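Local structure of beta-hydroxyacid dehydrogenase, 3-hydroxyisobutyrate dehydrogenase (Saccharomonospora xinjiangensis XJ-54, 6GRL) at residues A[129-137]-A[148-159]; A[251-262]-A[275-286]. The protein probably acts as an NADPH-dependent, S-selective imine reductase that can carry out reductive amination, with an N-terminal dinucleotide-binding domain and a helical C-terminal domain. One frame throughout, in Å; residues are numbered along the deposited sequence.

Contact 1: A[129-137]-A[148-159]; sequences AEYLDGKIM and VSLSFSGSRSAF
Asp133 and Ser153 face each other as a hydrogen-bonded antiparallel pair, Asp133 N donating a hydrogen bond to Ser153 O at 2.9 Å and Ser153 N donating one back to Asp133 O. The same two-way pair of hydrogen bonds recurs at Lys135 with Ser151 and at Met137 with Ser149, where Met137 N to Ser149 O is 2.7 Å and nearly straight (173°). At the pairs between, alpha carbons lean on carbonyls: Gly134 CA lies 3.1 Å from Ser151 O. The Phe152 ring lies obliquely against Gly134, its CD1 3.7 Å from Gly134 CA, where any beta carbon would run into the ring. Beside it Ile136 runs alongside Leu150, its CG1 against Leu150 CD2, while CG2 of Ile136 reaches CG1 of Val148. Together 130-137 and 149-154 form a beta hairpin in the Rossmann-type domain; 130-137 also pairs in parallel with strand 105-108, so the hairpin carries that sheet on to 171-174. On the face of Asp133 and Lys135, the Asp133 carboxylate is gripped at both oxygens: Tyr131 OH donates to the anti lone pair of OD2, and Lys135 NZ forms a salt bridge to OD1 at 2.7 Å, on the syn side but 31° out of the carboxylate plane. Ser153 OG is hydrogen-bonded to Ala179 O and Ala182 N. Leu132 links the strand to helix 156-166. From its CB, CG is set anti to the carbonyl carbon (chi1 -71°) and comes to 4.2 Å from Ala158 CB; CD1 rests on Ala158 O and Phe159 CA, and CD2 lies 3.6 Å from Ser155 O and close to Ser153 O. Nearer solvent, Glu130 OE1 touches Ala158 CB, while a water donates to Glu130 OE2.

Contact 2: A[251-262]-A[275-286]; sequences LRVQAALMDDLI and MREVKELMDQRI
Met258 and Met282 meet at about a right angle, Met258 CG 3.5 Å from Met282 SD, in the middle of an apolar seam between helices 251-262 and 275-286. Bent at chi2 and chi3, the Met258 chain brings its CE to Met275 SD and Val278 CB. The straighter Met282 chain instead runs past Ala255 and sets its CE beside CB and OE1 of Gln254, whose NE2 is hydrogen-bonded to Gly249 O. Toward one end of the seam Leu251 puts CD2 on Met282 CG and CD1 on Arg285 CG (3.5 Å), while Ile286 CD1 fits against Ala255 CB and Leu251 O. At the other end Ile262 spreads three ways: CG1 packs on Met275 CB at 3.8 Å, CD1 reaches Met275 O and Lys279 CB, and CG2, anti to the backbone N, stands 3.5 Å above one face of the Arg276 guanidinium, offset toward its rim; NE of that group is salt-bridged to Glu266. With an alanine in place of Ile262, a gap would probably open beside Met275 and Lys279, and that guanidinium face would lose its apolar cover.

The polar links are fewer. Lys279 lays its aliphatic chain across the other helix, CE 3.2 Å from Ala255 O, and ends in a salt bridge to Asp283 OD2 within its own helix. One water accepts weakly from Lys279 NZ and donates to Asp259 OD1.

The packing is knobs-into-holes: Met258 enters the hole of Met275, Val278, Lys279 and Met282, and Lys279 answers among Ala255, Met258, Asp259 and Ile262. With N-to-C directions 151° apart and axes approaching to 9.3 Å, the two segments form an antiparallel helical hairpin in the all-helical C-terminal domain, which belongs to the reductive aminase-like family.

Overall arrangement
The two contacts belong to different domains and do not touch: their centres are 42 Å apart and their nearest atoms about 23 Å. The long helix 181-209 follows contact 1 in the chain and leads from the dinucleotide-binding domain toward the helical domain that holds contact 2. No helix or strand is common to both. Contact 1 is mostly buried, about 12 Å from the centre of the chain, and rests on backbone bonds between neighbouring strands; contact 2, about 32 Å out and partly buried, relies on interlocking side chains. Both bury nearly the same area, 771 and 773 Å², by these contrasting means.

Contact 1: A[129-137]-A[148-159]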
# COMPACT_ATOMS: atom_id res chain seq x y z
N ALA A 129 17.13 -13.20 -13.49
CA ALA A 129 16.38 -11.97 -13.70
C ALA A 129 16.42 -11.11 -12.45
O ALA A 129 16.46 -11.61 -11.32
CB ALA A 129 14.92 -12.27 -14.08
N GLU A 130 16.42 -9.80 -12.66
CA GLU A 130 16.23 -8.85 -11.57
C GLU A 130 14.75 -8.72 -11.26
O GLU A 130 13.88 -8.97 -12.10
CB GLU A 130 16.83 -7.49 -11.93
CG GLU A 130 18.35 -7.45 -11.88
CD GLU A 130 18.92 -6.19 -12.50
OE1 GLU A 130 18.20 -5.54 -13.29
OE2 GLU A 130 20.08 -5.85 -12.19
N TYR A 131 14.45 -8.33 -10.02
CA TYR A 131 13.07 -8.31 -9.55
C TYR A 131 12.79 -7.04 -8.77
O TYR A 131 13.56 -6.67 -7.88
CB TYR A 131 12.77 -9.54 -8.69
CG TYR A 131 11.35 -9.59 -8.18
CD1 TYR A 131 10.31 -10.03 -8.99
CD2 TYR A 131 11.04 -9.18 -6.88
CE1 TYR A 131 9.01 -10.07 -8.53
CE2 TYR A 131 9.74 -9.22 -6.41
CZ TYR A 131 8.73 -9.66 -7.24
OH TYR A 131 7.44 -9.71 -6.77
N LEU A 132 11.68 -6.39 -9.10
CA LEU A 132 11.16 -5.28 -8.32
C LEU A 132 9.71 -5.58 -7.97
O LEU A 132 8.94 -6.01 -8.84
CB LEU A 132 11.25 -3.95 -9.09
CG LEU A 132 12.64 -3.35 -9.28
CD1 LEU A 132 12.58 -2.19 -10.27
CD2 LEU A 132 13.22 -2.89 -7.95
N ASP A 133 9.35 -5.37 -6.71
CA ASP A 133 7.97 -5.52 -6.27
C ASP A 133 7.36 -4.14 -6.12
O ASP A 133 7.95 -3.26 -5.48
CB ASP A 133 7.88 -6.29 -4.96
CG ASP A 133 6.51 -6.88 -4.73
OD1 ASP A 133 5.74 -6.32 -3.93
OD2 ASP A 133 6.20 -7.91 -5.37
N GLY A 134 6.19 -3.95 -6.71
CA GLY A 134 5.50 -2.67 -6.65
C GLY A 134 4.08 -2.82 -6.16
O GLY A 134 3.43 -3.84 -6.38
N LYS A 135 3.60 -1.78 -5.48
CA LYS A 135 2.23 -1.71 -5.00
C LYS A 135 1.63 -0.37 -5.39
O LYS A 135 2.27 0.67 -5.21
CB LYS A 135 2.16 -1.92 -3.48
CG LYS A 135 2.64 -3.30 -3.04
CD LYS A 135 1.66 -4.39 -3.47
CE LYS A 135 2.25 -5.78 -3.27
NZ LYS A 135 3.12 -6.20 -4.41
N ILE A 136 0.41 -0.40 -5.92
CA ILE A 136 -0.22 0.77 -6.53
C ILE A 136 -1.27 1.34 -5.58
O ILE A 136 -2.10 0.60 -5.05
CB ILE A 136 -0.85 0.41 -7.89
CG1 ILE A 136 0.22 -0.12 -8.85
CG2 ILE A 136 -1.56 1.62 -8.48
CD1 ILE A 136 -0.36 -0.75 -10.10
N MET A 137 -1.23 2.66 -5.39
CA MET A 137 -2.27 3.39 -4.69
C MET A 137 -2.98 4.27 -5.71
O MET A 137 -2.38 5.19 -6.27
CB MET A 137 -1.69 4.24 -3.55
CG MET A 137 -0.60 3.54 -2.75
SD MET A 137 -0.77 3.83 -0.98
CE MET A 137 -2.31 2.98 -0.65
N VAL A 148 -2.10 8.69 -8.93
CA VAL A 148 -1.67 7.32 -8.68
C VAL A 148 -0.25 7.37 -8.15
O VAL A 148 0.60 8.09 -8.70
CB VAL A 148 -1.76 6.45 -9.95
CG1 VAL A 148 -0.88 5.21 -9.81
CG2 VAL A 148 -3.19 6.05 -10.21
N SER A 149 0.01 6.64 -7.07
CA SER A 149 1.34 6.53 -6.49
C SER A 149 1.73 5.06 -6.40
O SER A 149 0.89 4.18 -6.19
CB SER A 149 1.41 7.18 -5.11
OG SER A 149 0.55 6.52 -4.19
N LEU A 150 3.03 4.79 -6.57
CA LEU A 150 3.55 3.43 -6.58
C LEU A 150 4.70 3.32 -5.60
O LEU A 150 5.58 4.19 -5.58
CB LEU A 150 4.01 3.03 -7.99
CG LEU A 150 2.95 2.98 -9.10
CD1 LEU A 150 2.84 4.31 -9.82
CD2 LEU A 150 3.26 1.85 -10.08
N SER A 151 4.70 2.26 -4.80
CA SER A 151 5.78 1.95 -3.88
C SER A 151 6.55 0.75 -4.41
O SER A 151 5.95 -0.23 -4.85
CB SER A 151 5.25 1.65 -2.48
OG SER A 151 4.60 2.78 -1.92
N PHE A 152 7.88 0.83 -4.36
CA PHE A 152 8.73 -0.23 -4.90
C PHE A 152 9.75 -0.68 -3.87
O PHE A 152 10.20 0.10 -3.02
CB PHE A 152 9.46 0.23 -6.17
CG PHE A 152 8.56 0.36 -7.36
CD1 PHE A 152 8.25 -0.74 -8.14
CD2 PHE A 152 8.02 1.59 -7.70
CE1 PHE A 152 7.41 -0.62 -9.23
CE2 PHE A 152 7.18 1.72 -8.79
CZ PHE A 152 6.88 0.62 -9.56
N SER A 153 10.11 -1.96 -3.95
CA SER A 153 11.17 -2.53 -3.14
C SER A 153 11.88 -3.60 -3.95
O SER A 153 11.33 -4.17 -4.89
CB SER A 153 10.64 -3.10 -1.82
OG SER A 153 9.50 -3.92 -2.02
N GLY A 154 13.13 -3.86 -3.57
CA GLY A 154 13.99 -4.79 -4.28
C GLY A 154 15.35 -4.17 -4.50
O GLY A 154 15.73 -3.21 -3.82
N SER A 155 16.07 -4.72 -5.48
CA SER A 155 17.42 -4.25 -5.77
C SER A 155 17.42 -2.77 -6.10
O SER A 155 16.66 -2.31 -6.96
CB SER A 155 18.02 -5.05 -6.92
OG SER A 155 19.12 -4.37 -7.49
N ARG A 156 18.28 -2.01 -5.41
CA ARG A 156 18.35 -0.57 -5.64
C ARG A 156 18.88 -0.26 -7.03
O ARG A 156 18.45 0.72 -7.66
CB ARG A 156 19.23 0.08 -4.57
CG ARG A 156 18.96 1.56 -4.37
CD ARG A 156 19.87 2.15 -3.30
NE ARG A 156 19.15 2.45 -2.07
CZ ARG A 156 19.15 1.67 -0.99
NH1 ARG A 156 18.46 2.03 0.08
NH2 ARG A 156 19.84 0.54 -0.99
N SER A 157 19.82 -1.07 -7.53
CA SER A 157 20.37 -0.83 -8.86
C SER A 157 19.30 -0.99 -9.94
O SER A 157 19.26 -0.23 -10.91
CB SER A 157 21.54 -1.77 -9.13
OG SER A 157 21.11 -3.12 -9.19
N ALA A 158 18.41 -1.98 -9.77
CA ALA A 158 17.34 -2.17 -10.74
C ALA A 158 16.33 -1.04 -10.68
O ALA A 158 15.79 -0.62 -11.72
CB ALA A 158 16.65 -3.52 -10.50
N PHE A 159 16.06 -0.52 -9.48
CA PHE A 159 15.13 0.60 -9.37
C PHE A 159 15.72 1.86 -9.99
O PHE A 159 15.03 2.58 -10.73
CB PHE A 159 14.78 0.85 -7.90
CG PHE A 159 13.93 2.07 -7.68
CD1 PHE A 159 12.56 2.00 -7.84
CD2 PHE A 159 14.51 3.28 -7.33
CE1 PHE A 159 11.77 3.12 -7.65
CE2 PHE A 159 13.73 4.40 -7.14
CZ PHE A 159 12.36 4.32 -7.30
O HOH W 1 19.98 -6.29 -9.24
O HOH W 2 15.47 -7.39 -6.20
O HOH W 3 1.62 1.26 -2.59

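Contact 2: A[251-262]-A[275-286]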
# COMPACT_ATOMS: atom_id res chain seq x y z
N LEU A 251 -0.06 11.98 30.67
CA LEU A 251 -0.83 10.74 30.67
C LEU A 251 -1.81 10.69 31.84
O LEU A 251 -2.86 10.04 31.74
CB LEU A 251 0.11 9.54 30.71
CG LEU A 251 0.70 9.17 29.35
CD1 LEU A 251 1.75 8.09 29.50
CD2 LEU A 251 -0.40 8.73 28.39
N ARG A 252 -1.48 11.35 32.95
CA ARG A 252 -2.41 11.41 34.07
C ARG A 252 -3.70 12.13 33.69
O ARG A 252 -4.80 11.70 34.05
CB ARG A 252 -1.75 12.09 35.27
CG ARG A 252 -0.84 11.18 36.08
CD ARG A 252 -0.18 11.93 37.22
NE ARG A 252 1.24 12.17 36.96
CZ ARG A 252 2.21 11.33 37.28
NH1 ARG A 252 1.93 10.18 37.87
NH2 ARG A 252 3.48 11.63 37.00
N VAL A 253 -3.57 13.23 32.94
CA VAL A 253 -4.76 13.96 32.49
C VAL A 253 -5.53 13.15 31.46
O VAL A 253 -6.76 13.08 31.49
CB VAL A 253 -4.35 15.34 31.94
CG1 VAL A 253 -5.51 16.00 31.23
CG2 VAL A 253 -3.82 16.22 33.06
N GLN A 254 -4.81 12.50 30.53
CA GLN A 254 -5.49 11.73 29.49
C GLN A 254 -6.19 10.51 30.07
O GLN A 254 -7.28 10.14 29.61
CB GLN A 254 -4.49 11.31 28.41
CG GLN A 254 -3.64 12.44 27.86
CD GLN A 254 -2.89 12.04 26.60
OE1 GLN A 254 -3.31 11.14 25.86
NE2 GLN A 254 -1.76 12.70 26.34
N ALA A 255 -5.59 9.86 31.07
CA ALA A 255 -6.19 8.66 31.64
C ALA A 255 -7.52 8.98 32.32
O ALA A 255 -8.49 8.23 32.17
CB ALA A 255 -5.23 8.00 32.63
N ALA A 256 -7.58 10.08 33.06
CA ALA A 256 -8.84 10.49 33.67
C ALA A 256 -9.88 10.81 32.60
O ALA A 256 -11.08 10.53 32.79
CB ALA A 256 -8.62 11.70 34.58
N LEU A 257 -9.45 11.38 31.48
CA LEU A 257 -10.37 11.64 30.38
C LEU A 257 -10.86 10.35 29.74
O LEU A 257 -12.01 10.27 29.30
CB LEU A 257 -9.70 12.54 29.34
CG LEU A 257 -10.50 12.86 28.07
CD1 LEU A 257 -11.82 13.54 28.41
CD2 LEU A 257 -9.68 13.72 27.12
N MET A 258 -10.00 9.33 29.68
CA MET A 258 -10.40 8.05 29.09
C MET A 258 -11.52 7.40 29.90
O MET A 258 -12.47 6.86 29.32
CB MET A 258 -9.20 7.11 29.00
CG MET A 258 -8.15 7.54 27.99
SD MET A 258 -8.81 7.79 26.33
CE MET A 258 -9.45 6.16 25.97
N ASP A 259 -11.43 7.45 31.23
CA ASP A 259 -12.49 6.88 32.05
C ASP A 259 -13.82 7.58 31.80
O ASP A 259 -14.87 6.93 31.78
CB ASP A 259 -12.11 6.96 33.53
CG ASP A 259 -13.03 6.14 34.41
OD1 ASP A 259 -12.98 4.89 34.31
OD2 ASP A 259 -13.79 6.73 35.20
N ASP A 260 -13.78 8.90 31.60
CA ASP A 260 -15.00 9.62 31.25
C ASP A 260 -15.52 9.20 29.89
O ASP A 260 -16.74 9.12 29.68
CB ASP A 260 -14.73 11.13 31.28
CG ASP A 260 -14.28 11.61 32.64
OD1 ASP A 260 -14.65 10.98 33.65
OD2 ASP A 260 -13.54 12.62 32.70
N LEU A 261 -14.62 8.93 28.94
CA LEU A 261 -15.03 8.46 27.62
C LEU A 261 -15.69 7.09 27.71
O LEU A 261 -16.74 6.85 27.10
CB LEU A 261 -13.83 8.42 26.68
CG LEU A 261 -13.22 9.76 26.26
CD1 LEU A 261 -11.89 9.54 25.56
CD2 LEU A 261 -14.17 10.52 25.35
N ILE A 262 -15.07 6.17 28.46
CA ILE A 262 -15.60 4.82 28.57
C ILE A 262 -16.96 4.84 29.25
O ILE A 262 -17.90 4.16 28.82
CB ILE A 262 -14.60 3.92 29.32
CG1 ILE A 262 -13.30 3.79 28.53
CG2 ILE A 262 -15.21 2.55 29.58
CD1 ILE A 262 -12.12 3.37 29.38
N MET A 275 -11.13 2.06 23.57
CA MET A 275 -11.04 3.04 24.66
C MET A 275 -10.58 2.38 25.95
O MET A 275 -9.74 2.93 26.67
CB MET A 275 -12.39 3.73 24.85
CG MET A 275 -12.88 4.48 23.61
SD MET A 275 -11.78 5.81 23.08
CE MET A 275 -10.93 5.05 21.70
N ARG A 276 -11.12 1.19 26.26
CA ARG A 276 -10.66 0.46 27.44
C ARG A 276 -9.22 -0.01 27.28
O ARG A 276 -8.47 -0.05 28.25
CB ARG A 276 -11.58 -0.73 27.72
CG ARG A 276 -12.88 -0.34 28.40
CD ARG A 276 -13.66 -1.56 28.87
NE ARG A 276 -14.80 -1.18 29.70
CZ ARG A 276 -14.75 -1.03 31.02
NH1 ARG A 276 -13.61 -1.22 31.68
NH2 ARG A 276 -15.84 -0.68 31.69
N GLU A 277 -8.83 -0.38 26.06
CA GLU A 277 -7.45 -0.80 25.82
C GLU A 277 -6.48 0.36 26.04
O GLU A 277 -5.42 0.18 26.66
CB GLU A 277 -7.31 -1.36 24.41
CG GLU A 277 -5.87 -1.63 23.98
CD GLU A 277 -5.75 -1.86 22.49
OE1 GLU A 277 -6.39 -2.80 21.97
OE2 GLU A 277 -5.00 -1.10 21.83
N VAL A 278 -6.82 1.55 25.54
CA VAL A 278 -5.96 2.71 25.72
C VAL A 278 -5.86 3.08 27.20
O VAL A 278 -4.78 3.42 27.70
CB VAL A 278 -6.47 3.89 24.88
CG1 VAL A 278 -5.73 5.17 25.24
CG2 VAL A 278 -6.32 3.59 23.40
N LYS A 279 -6.98 3.01 27.92
CA LYS A 279 -6.97 3.34 29.34
C LYS A 279 -6.06 2.40 30.13
O LYS A 279 -5.32 2.83 31.02
CB LYS A 279 -8.39 3.30 29.90
CG LYS A 279 -8.49 3.49 31.41
CD LYS A 279 -8.03 4.87 31.83
CE LYS A 279 -8.59 5.25 33.19
NZ LYS A 279 -8.16 4.31 34.27
N GLU A 280 -6.10 1.10 29.80
CA GLU A 280 -5.25 0.14 30.50
C GLU A 280 -3.77 0.42 30.22
O GLU A 280 -2.94 0.32 31.13
CB GLU A 280 -5.61 -1.28 30.08
CG GLU A 280 -6.51 -2.00 31.07
CD GLU A 280 -5.85 -2.22 32.42
OE1 GLU A 280 -4.91 -3.04 32.50
OE2 GLU A 280 -6.27 -1.56 33.40
N LEU A 281 -3.44 0.77 28.98
CA LEU A 281 -2.06 1.12 28.66
C LEU A 281 -1.62 2.39 29.38
O LEU A 281 -0.49 2.47 29.88
CB LEU A 281 -1.89 1.28 27.15
CG LEU A 281 -2.00 0.00 26.31
CD1 LEU A 281 -2.11 0.34 24.83
CD2 LEU A 281 -0.82 -0.92 26.57
N MET A 282 -2.51 3.39 29.45
CA MET A 282 -2.18 4.62 30.15
C MET A 282 -1.96 4.37 31.63
O MET A 282 -1.00 4.89 32.22
CB MET A 282 -3.29 5.65 29.95
CG MET A 282 -3.33 6.27 28.57
SD MET A 282 -4.69 7.44 28.43
CE MET A 282 -4.41 8.09 26.79
N ASP A 283 -2.83 3.57 32.26
CA ASP A 283 -2.70 3.30 33.68
C ASP A 283 -1.40 2.56 33.98
O ASP A 283 -0.76 2.80 35.00
CB ASP A 283 -3.90 2.49 34.18
CG ASP A 283 -5.17 3.31 34.22
OD1 ASP A 283 -5.09 4.55 34.15
OD2 ASP A 283 -6.26 2.71 34.34
N GLN A 284 -0.99 1.66 33.08
CA GLN A 284 0.26 0.93 33.29
C GLN A 284 1.46 1.85 33.16
O GLN A 284 2.39 1.79 33.98
CB GLN A 284 0.36 -0.23 32.31
CG GLN A 284 1.59 -1.10 32.51
CD GLN A 284 1.64 -1.75 33.87
OE1 GLN A 284 0.63 -2.26 34.36
NE2 GLN A 284 2.81 -1.74 34.50
N ARG A 285 1.46 2.72 32.15
CA ARG A 285 2.58 3.65 31.96
C ARG A 285 2.67 4.64 33.12
O ARG A 285 3.77 5.03 33.52
CB ARG A 285 2.43 4.38 30.63
CG ARG A 285 3.65 5.20 30.23
CD ARG A 285 4.79 4.31 29.75
NE ARG A 285 5.92 5.11 29.27
CZ ARG A 285 7.12 4.61 28.99
NH1 ARG A 285 7.36 3.32 29.15
NH2 ARG A 285 8.08 5.41 28.56
N ILE A 286 1.52 5.06 33.66
CA ILE A 286 1.54 5.92 34.84
C ILE A 286 2.07 5.16 36.05
O ILE A 286 2.87 5.70 36.83
CB ILE A 286 0.13 6.49 35.10
CG1 ILE A 286 -0.25 7.49 34.01
CG2 ILE A 286 0.05 7.14 36.47
CD1 ILE A 286 -1.73 7.78 33.94
O HOH W 4 3.80 8.40 37.10
O HOH W 5 -11.13 3.16 34.10